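Local structure of ethyl acetate hydrolase (Pseudomonas veronii, 5EFZ) at residues G125-V128 with S129-T133; T235-H238 with K239-F243. The protein hydrolyses ethyl acetate to ethanol and acetate, an esterase step in the breakdown of short-chain methyl ketones such as 2-butanone. All blocks are in the same frame, centred on the assembly; numbering follows the deposited sequence.

Interaction 1 of 2, residues G125-V128 with S129-T133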
ATOM      1  N   GLY A 125       6.999 -20.112  15.614  1.00 17.74           N
ATOM      2  CA  GLY A 125       7.802 -21.042  16.405  1.00 19.93           C
ATOM      3  C   GLY A 125       7.196 -22.443  16.496  1.00 20.28           C
ATOM      4  O   GLY A 125       7.926 -23.445  16.618  1.00 20.46           O
ATOM      5  N   ASP A 126       5.862 -22.538  16.456  1.00 18.45           N
ATOM      6  CA  ASP A 126       5.217 -23.852  16.469  1.00 20.96           C
ATOM      7  C   ASP A 126       5.527 -24.616  15.182  1.00 21.42           C
ATOM      8  O   ASP A 126       5.833 -25.791  15.242  1.00 21.28           O
ATOM      9  CB  ASP A 126       3.689 -23.711  16.657  1.00 20.82           C
ATOM     10  CG  ASP A 126       3.319 -23.041  17.985  1.00 23.46           C
ATOM     11  OD1 ASP A 126       3.899 -23.415  19.034  1.00 22.91           O
ATOM     12  OD2 ASP A 126       2.434 -22.139  17.982  1.00 23.73           O
ATOM     13  N   ASP A 127       5.438 -23.963  14.018  1.00 19.19           N
ATOM     14  CA  ASP A 127       5.871 -24.595  12.765  1.00 20.16           C
ATOM     15  C   ASP A 127       7.312 -25.105  12.816  1.00 18.03           C
ATOM     16  O   ASP A 127       7.619 -26.236  12.397  1.00 17.83           O
ATOM     17  CB  ASP A 127       5.748 -23.616  11.601  1.00 20.32           C
ATOM     18  CG  ASP A 127       4.300 -23.460  11.126  1.00 25.69           C
ATOM     19  OD1 ASP A 127       3.746 -24.439  10.587  1.00 25.10           O
ATOM     20  OD2 ASP A 127       3.725 -22.359  11.267  1.00 30.56           O
ATOM     21  N   VAL A 128       8.207 -24.273  13.324  1.00 16.21           N
ATOM     22  CA  VAL A 128       9.634 -24.647  13.319  1.00 16.64           C
ATOM     23  C   VAL A 128       9.887 -25.809  14.265  1.00 20.48           C
ATOM     24  O   VAL A 128      10.648 -26.735  13.951  1.00 21.45           O
ATOM     25  CB  VAL A 128      10.497 -23.416  13.644  1.00 15.55           C
ATOM     26  CG1 VAL A 128      12.007 -23.788  13.839  1.00 16.99           C
ATOM     27  CG2 VAL A 128      10.350 -22.413  12.462  1.00 15.23           C
ATOM     28  N   SER A 129       9.224 -25.794  15.416  1.00 24.06           N
ATOM     29  CA  SER A 129       9.356 -26.924  16.343  1.00 24.23           C
ATOM     30  C   SER A 129       8.821 -28.222  15.720  1.00 23.72           C
ATOM     31  O   SER A 129       9.469 -29.279  15.811  1.00 23.44           O
ATOM     32  CB  SER A 129       8.646 -26.618  17.668  1.00 26.70           C
ATOM     33  OG  SER A 129       8.710 -27.749  18.530  1.00 33.06           O
ATOM     34  N   ALA A 130       7.653 -28.137  15.078  1.00 21.82           N
ATOM     35  CA  ALA A 130       7.091 -29.288  14.378  1.00 20.58           C
ATOM     36  C   ALA A 130       8.005 -29.788  13.254  1.00 19.16           C
ATOM     37  O   ALA A 130       8.213 -31.001  13.109  1.00 21.49           O
ATOM     38  CB  ALA A 130       5.691 -28.945  13.809  1.00 18.38           C
ATOM     39  N   GLN A 131       8.532 -28.867  12.461  1.00 18.78           N
ATOM     40  CA  GLN A 131       9.490 -29.225  11.395  1.00 20.14           C
ATOM     41  C   GLN A 131      10.749 -29.894  11.937  1.00 22.15           C
ATOM     42  O   GLN A 131      11.291 -30.850  11.346  1.00 20.41           O
ATOM     43  CB  GLN A 131       9.868 -27.982  10.587  1.00 19.36           C
ATOM     44  CG  GLN A 131       8.704 -27.467   9.700  1.00 16.01           C
ATOM     45  CD  GLN A 131       8.860 -26.010   9.314  1.00 20.32           C
ATOM     46  OE1 GLN A 131       9.930 -25.431   9.465  1.00 19.00           O
ATOM     47  NE2 GLN A 131       7.760 -25.392   8.852  1.00 17.39           N
ATOM     48  N   HIS A 132      11.257 -29.361  13.034  1.00 21.77           N
ATOM     49  CA  HIS A 132      12.438 -29.954  13.644  1.00 20.00           C
ATOM     50  C   HIS A 132      12.147 -31.390  14.097  1.00 22.40           C
ATOM     51  O   HIS A 132      12.997 -32.288  13.950  1.00 22.73           O
ATOM     52  CB  HIS A 132      12.910 -29.095  14.807  1.00 21.59           C
ATOM     53  CG  HIS A 132      14.106 -29.655  15.517  1.00 27.16           C
ATOM     54  ND1 HIS A 132      14.003 -30.399  16.668  1.00 27.91           N
ATOM     55  CD2 HIS A 132      15.432 -29.561  15.251  1.00 27.48           C
ATOM     56  CE1 HIS A 132      15.208 -30.762  17.073  1.00 28.99           C
ATOM     57  NE2 HIS A 132      16.095 -30.268  16.229  1.00 26.85           N
ATOM     58  N   THR A 133      10.959 -31.625  14.641  1.00 20.52           N
ATOM     59  CA  THR A 133      10.601 -32.983  15.081  1.00 22.09           C
ATOM     60  C   THR A 133      10.488 -33.903  13.871  1.00 20.76           C
ATOM     61  O   THR A 133      10.938 -35.044  13.897  1.00 23.69           O
ATOM     62  CB  THR A 133       9.265 -32.996  15.875  1.00 24.39           C
ATOM     63  OG1 THR A 133       9.485 -32.332  17.121  1.00 26.13           O
ATOM     64  CG2 THR A 133       8.802 -34.445  16.143  1.00 25.50           C
TER
HETATM   65  O   HOH W   1       4.985 -26.499   9.131  1.00 20.53           O
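Asp127 and Gln131 stand one turn apart on an unbroken alpha-helix in which four successive i to i+4 bonds join residues 125-128 to 129-132: Ser129 N to Gly125 O, Ala130 N to Asp126 O, Gln131 N to Asp127 O (2.8 Å) and His132 N to Val128 O (2.8 Å). Over the Asp127 carbonyl, the Gln131 side chain turns back toward the helix N-terminus. With CG anti to its carbonyl carbon (chi1 -71°) and the chain extended beyond, CG rests 3.2 Å from Asp127 O, and the amide NE2 comes to 3.8 Å from Asp127 CB. A water closes the gap between the polar ends, donating to Asp127 OD1 at 2.8 Å and accepting from Gln131 NE2 at 3.0 Å. Asp127 OD1 also accepts from Ile99 N, and the Gln131 amide, donating to Gln156 OE1 and accepting from Trp160 NE1, is fixed in its rotation. The Asp127 OD2 salt bridge to Lys272 joins helix 124-139 to helix 263-274, and the Gln131 bonds tie it to helix 152-163, which follows Ser151, the inferred nucleophile of this alpha/beta hydrolase. Val128 packs on Trp160, and His132 stacks on Tyr164 just beyond helix 152-163.

Interaction 2 of 2, residues T235-H238 with K239-F243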
ATOM      1  N   THR A 235       4.312   0.196 -15.905  1.00 22.72           N
ATOM      2  CA  THR A 235       5.076  -0.249 -17.075  1.00 25.94           C
ATOM      3  C   THR A 235       4.367  -1.395 -17.796  1.00 26.18           C
ATOM      4  O   THR A 235       4.876  -1.929 -18.777  1.00 26.90           O
ATOM      5  CB  THR A 235       6.500  -0.690 -16.706  1.00 24.89           C
ATOM      6  OG1 THR A 235       6.442  -1.814 -15.820  1.00 23.05           O
ATOM      7  CG2 THR A 235       7.272   0.455 -16.038  1.00 26.00           C
ATOM      8  N   GLY A 236       3.185  -1.761 -17.312  1.00 23.91           N
ATOM      9  CA  GLY A 236       2.346  -2.704 -18.031  1.00 23.35           C
ATOM     10  C   GLY A 236       2.723  -4.172 -17.877  1.00 20.42           C
ATOM     11  O   GLY A 236       2.419  -4.974 -18.760  1.00 20.73           O
ATOM     12  N   ARG A 237       3.314  -4.531 -16.740  1.00 19.08           N
ATOM     13  CA  ARG A 237       3.675  -5.926 -16.466  1.00 18.37           C
ATOM     14  C   ARG A 237       2.459  -6.862 -16.511  1.00 21.85           C
ATOM     15  O   ARG A 237       2.562  -8.005 -16.963  1.00 21.34           O
ATOM     16  CB  ARG A 237       4.371  -6.070 -15.105  1.00 19.27           C
ATOM     17  CG  ARG A 237       5.826  -5.608 -15.098  1.00 18.60           C
ATOM     18  CD  ARG A 237       6.761  -6.637 -15.828  1.00 18.04           C
ATOM     19  NE  ARG A 237       6.785  -7.885 -15.062  1.00 16.67           N
ATOM     20  CZ  ARG A 237       6.896  -9.095 -15.594  1.00 16.56           C
ATOM     21  NH1 ARG A 237       6.988  -9.232 -16.906  1.00 18.16           N
ATOM     22  NH2 ARG A 237       6.878 -10.172 -14.807  1.00 18.64           N
ATOM     23  N   HIS A 238       1.310  -6.373 -16.053  1.00 20.36           N
ATOM     24  CA  HIS A 238       0.099  -7.166 -16.059  1.00 22.51           C
ATOM     25  C   HIS A 238      -0.273  -7.526 -17.499  1.00 24.68           C
ATOM     26  O   HIS A 238      -0.721  -8.653 -17.764  1.00 24.33           O
ATOM     27  CB  HIS A 238      -1.038  -6.430 -15.318  1.00 22.55           C
ATOM     28  CG  HIS A 238      -1.308  -5.028 -15.797  1.00 25.66           C
ATOM     29  ND1 HIS A 238      -0.347  -4.040 -15.813  1.00 23.91           N
ATOM     30  CD2 HIS A 238      -2.457  -4.434 -16.204  1.00 30.49           C
ATOM     31  CE1 HIS A 238      -0.879  -2.911 -16.250  1.00 28.33           C
ATOM     32  NE2 HIS A 238      -2.162  -3.120 -16.488  1.00 30.02           N
ATOM     33  N   LYS A 239      -0.020  -6.607 -18.441  1.00 25.86           N
ATOM     34  CA  LYS A 239      -0.285  -6.883 -19.843  1.00 30.66           C
ATOM     35  C   LYS A 239       0.722  -7.903 -20.387  1.00 32.66           C
ATOM     36  O   LYS A 239       0.354  -8.811 -21.132  1.00 34.33           O
ATOM     37  CB  LYS A 239      -0.258  -5.591 -20.667  1.00 32.54           C
ATOM     38  CG  LYS A 239      -1.317  -4.600 -20.214  1.00 35.57           C
ATOM     39  CD  LYS A 239      -1.260  -3.300 -20.985  1.00 41.02           C
ATOM     40  CE  LYS A 239      -2.282  -2.294 -20.456  1.00 42.62           C
ATOM     41  NZ  LYS A 239      -2.242  -1.035 -21.269  1.00 46.50           N
ATOM     42  N   ALA A 240       1.985  -7.782 -19.990  1.00 31.80           N
ATOM     43  CA  ALA A 240       2.983  -8.758 -20.413  1.00 30.41           C
ATOM     44  C   ALA A 240       2.590 -10.146 -19.919  1.00 30.50           C
ATOM     45  O   ALA A 240       2.803 -11.133 -20.615  1.00 34.00           O
ATOM     46  CB  ALA A 240       4.357  -8.386 -19.901  1.00 30.13           C
ATOM     47  N   LEU A 241       1.984 -10.213 -18.732  1.00 25.29           N
ATOM     48  CA  LEU A 241       1.559 -11.487 -18.150  1.00 26.38           C
ATOM     49  C   LEU A 241       0.251 -11.998 -18.796  1.00 32.02           C
ATOM     50  O   LEU A 241      -0.251 -13.068 -18.428  1.00 29.93           O
ATOM     51  CB  LEU A 241       1.385 -11.347 -16.627  1.00 24.77           C
ATOM     52  CG  LEU A 241       2.706 -11.078 -15.884  1.00 24.34           C
ATOM     53  CD1 LEU A 241       2.461 -10.767 -14.427  1.00 22.79           C
ATOM     54  CD2 LEU A 241       3.639 -12.334 -15.999  1.00 26.21           C
ATOM     55  N   GLY A 242      -0.287 -11.234 -19.751  1.00 33.91           N
ATOM     56  CA  GLY A 242      -1.449 -11.651 -20.518  1.00 37.35           C
ATOM     57  C   GLY A 242      -2.805 -11.109 -20.084  1.00 39.20           C
ATOM     58  O   GLY A 242      -3.840 -11.646 -20.488  1.00 42.43           O
ATOM     59  N   PHE A 243      -2.813 -10.049 -19.279  1.00 34.50           N
ATOM     60  CA  PHE A 243      -4.058  -9.422 -18.834  1.00 34.76           C
ATOM     61  C   PHE A 243      -4.189  -7.995 -19.410  1.00 41.16           C
ATOM     62  O   PHE A 243      -3.371  -7.118 -19.112  1.00 42.36           O
ATOM     63  CB  PHE A 243      -4.119  -9.413 -17.304  1.00 31.14           C
ATOM     64  CG  PHE A 243      -4.033 -10.797 -16.699  1.00 27.74           C
ATOM     65  CD1 PHE A 243      -5.184 -11.533 -16.442  1.00 29.52           C
ATOM     66  CD2 PHE A 243      -2.796 -11.380 -16.445  1.00 27.83           C
ATOM     67  CE1 PHE A 243      -5.105 -12.820 -15.904  1.00 29.89           C
ATOM     68  CE2 PHE A 243      -2.708 -12.681 -15.912  1.00 27.56           C
ATOM     69  CZ  PHE A 243      -3.867 -13.393 -15.642  1.00 29.25           C
TER
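Gly236 O receives two backbone donors from the next turn, Ala240 N at 3.1 Å, lying in the carbonyl plane, and Lys239 N in a weak, strongly bent bond (124° at the hydrogen). Gly236 occupies the N-cap of the short helix 237-240 and, with positive phi, also closes the preceding helix in a Schellman motif. Leu241 N donates to Arg237 O in the last i to i+4 bond of the helix. The C-terminal end closes with a second Schellman motif, Phe243 N donating to His238 O at 2.9 Å and Gly242 N to Lys239 O at 2.9 Å, with Gly242 in the positive-phi position. His238 O also lies in the plane of the Phe243 ring, at its edge, 3.7 Å from CD2.

The His238 ring is reached through chi1 of 53°, which sets CG between the backbone N and the carbonyl carbon. From there it runs beside the extended Lys239 chain, whose CG sits over the ring centre in a CH-pi contact (4.2 Å to the centroid, 12° off the normal). His238 NE2 is hydrogen-bonded to Glu182 of the second subunit, a carboxylate that could favour the protonated ring, though Lys239 NZ, 5.2 Å from His238 NE2, would probably oppose this.

Arg237 bends at chi2 and chi3, so that its guanidinium passes at an angle across Leu241, with Leu241 CG off-centre over one face; NH1 lies 4.1 Å from Ala240 CB and NH2 4.1 Å from Leu241 CD2. NH2 is held twice, by a salt bridge to Asp332 and a bond to Thr340 O. The short helix and the turn after it link helix 230-234 to helix 246-258 at the surface: Leu241 packs on Phe232 and His238 meets Phe233 edge-to-face, while Phe243 does the same with Phe249.

In the fold
Interactions 1 and 2 lie on opposite sides of the chain's centre, their own centres 39 Å apart and their nearest atoms about 28 Å apart. Interaction 1 is buried in helix 124-139; interaction 2 lies at the surface, its centre 25 Å from the centre of the chain, against 14 Å for that of interaction 1. Both are away from the inferred triad of Ser151, Asp305 and His334. The Gln131 side chain comes close to, but makes no contact with, the probable nucleophile elbow at Ser151, and Arg237 forms a salt bridge with Asp332, which precedes the inferred catalytic His334 by two residues in sequence. Of the two, interaction 2 alone reaches the partner subunit of the homodimer.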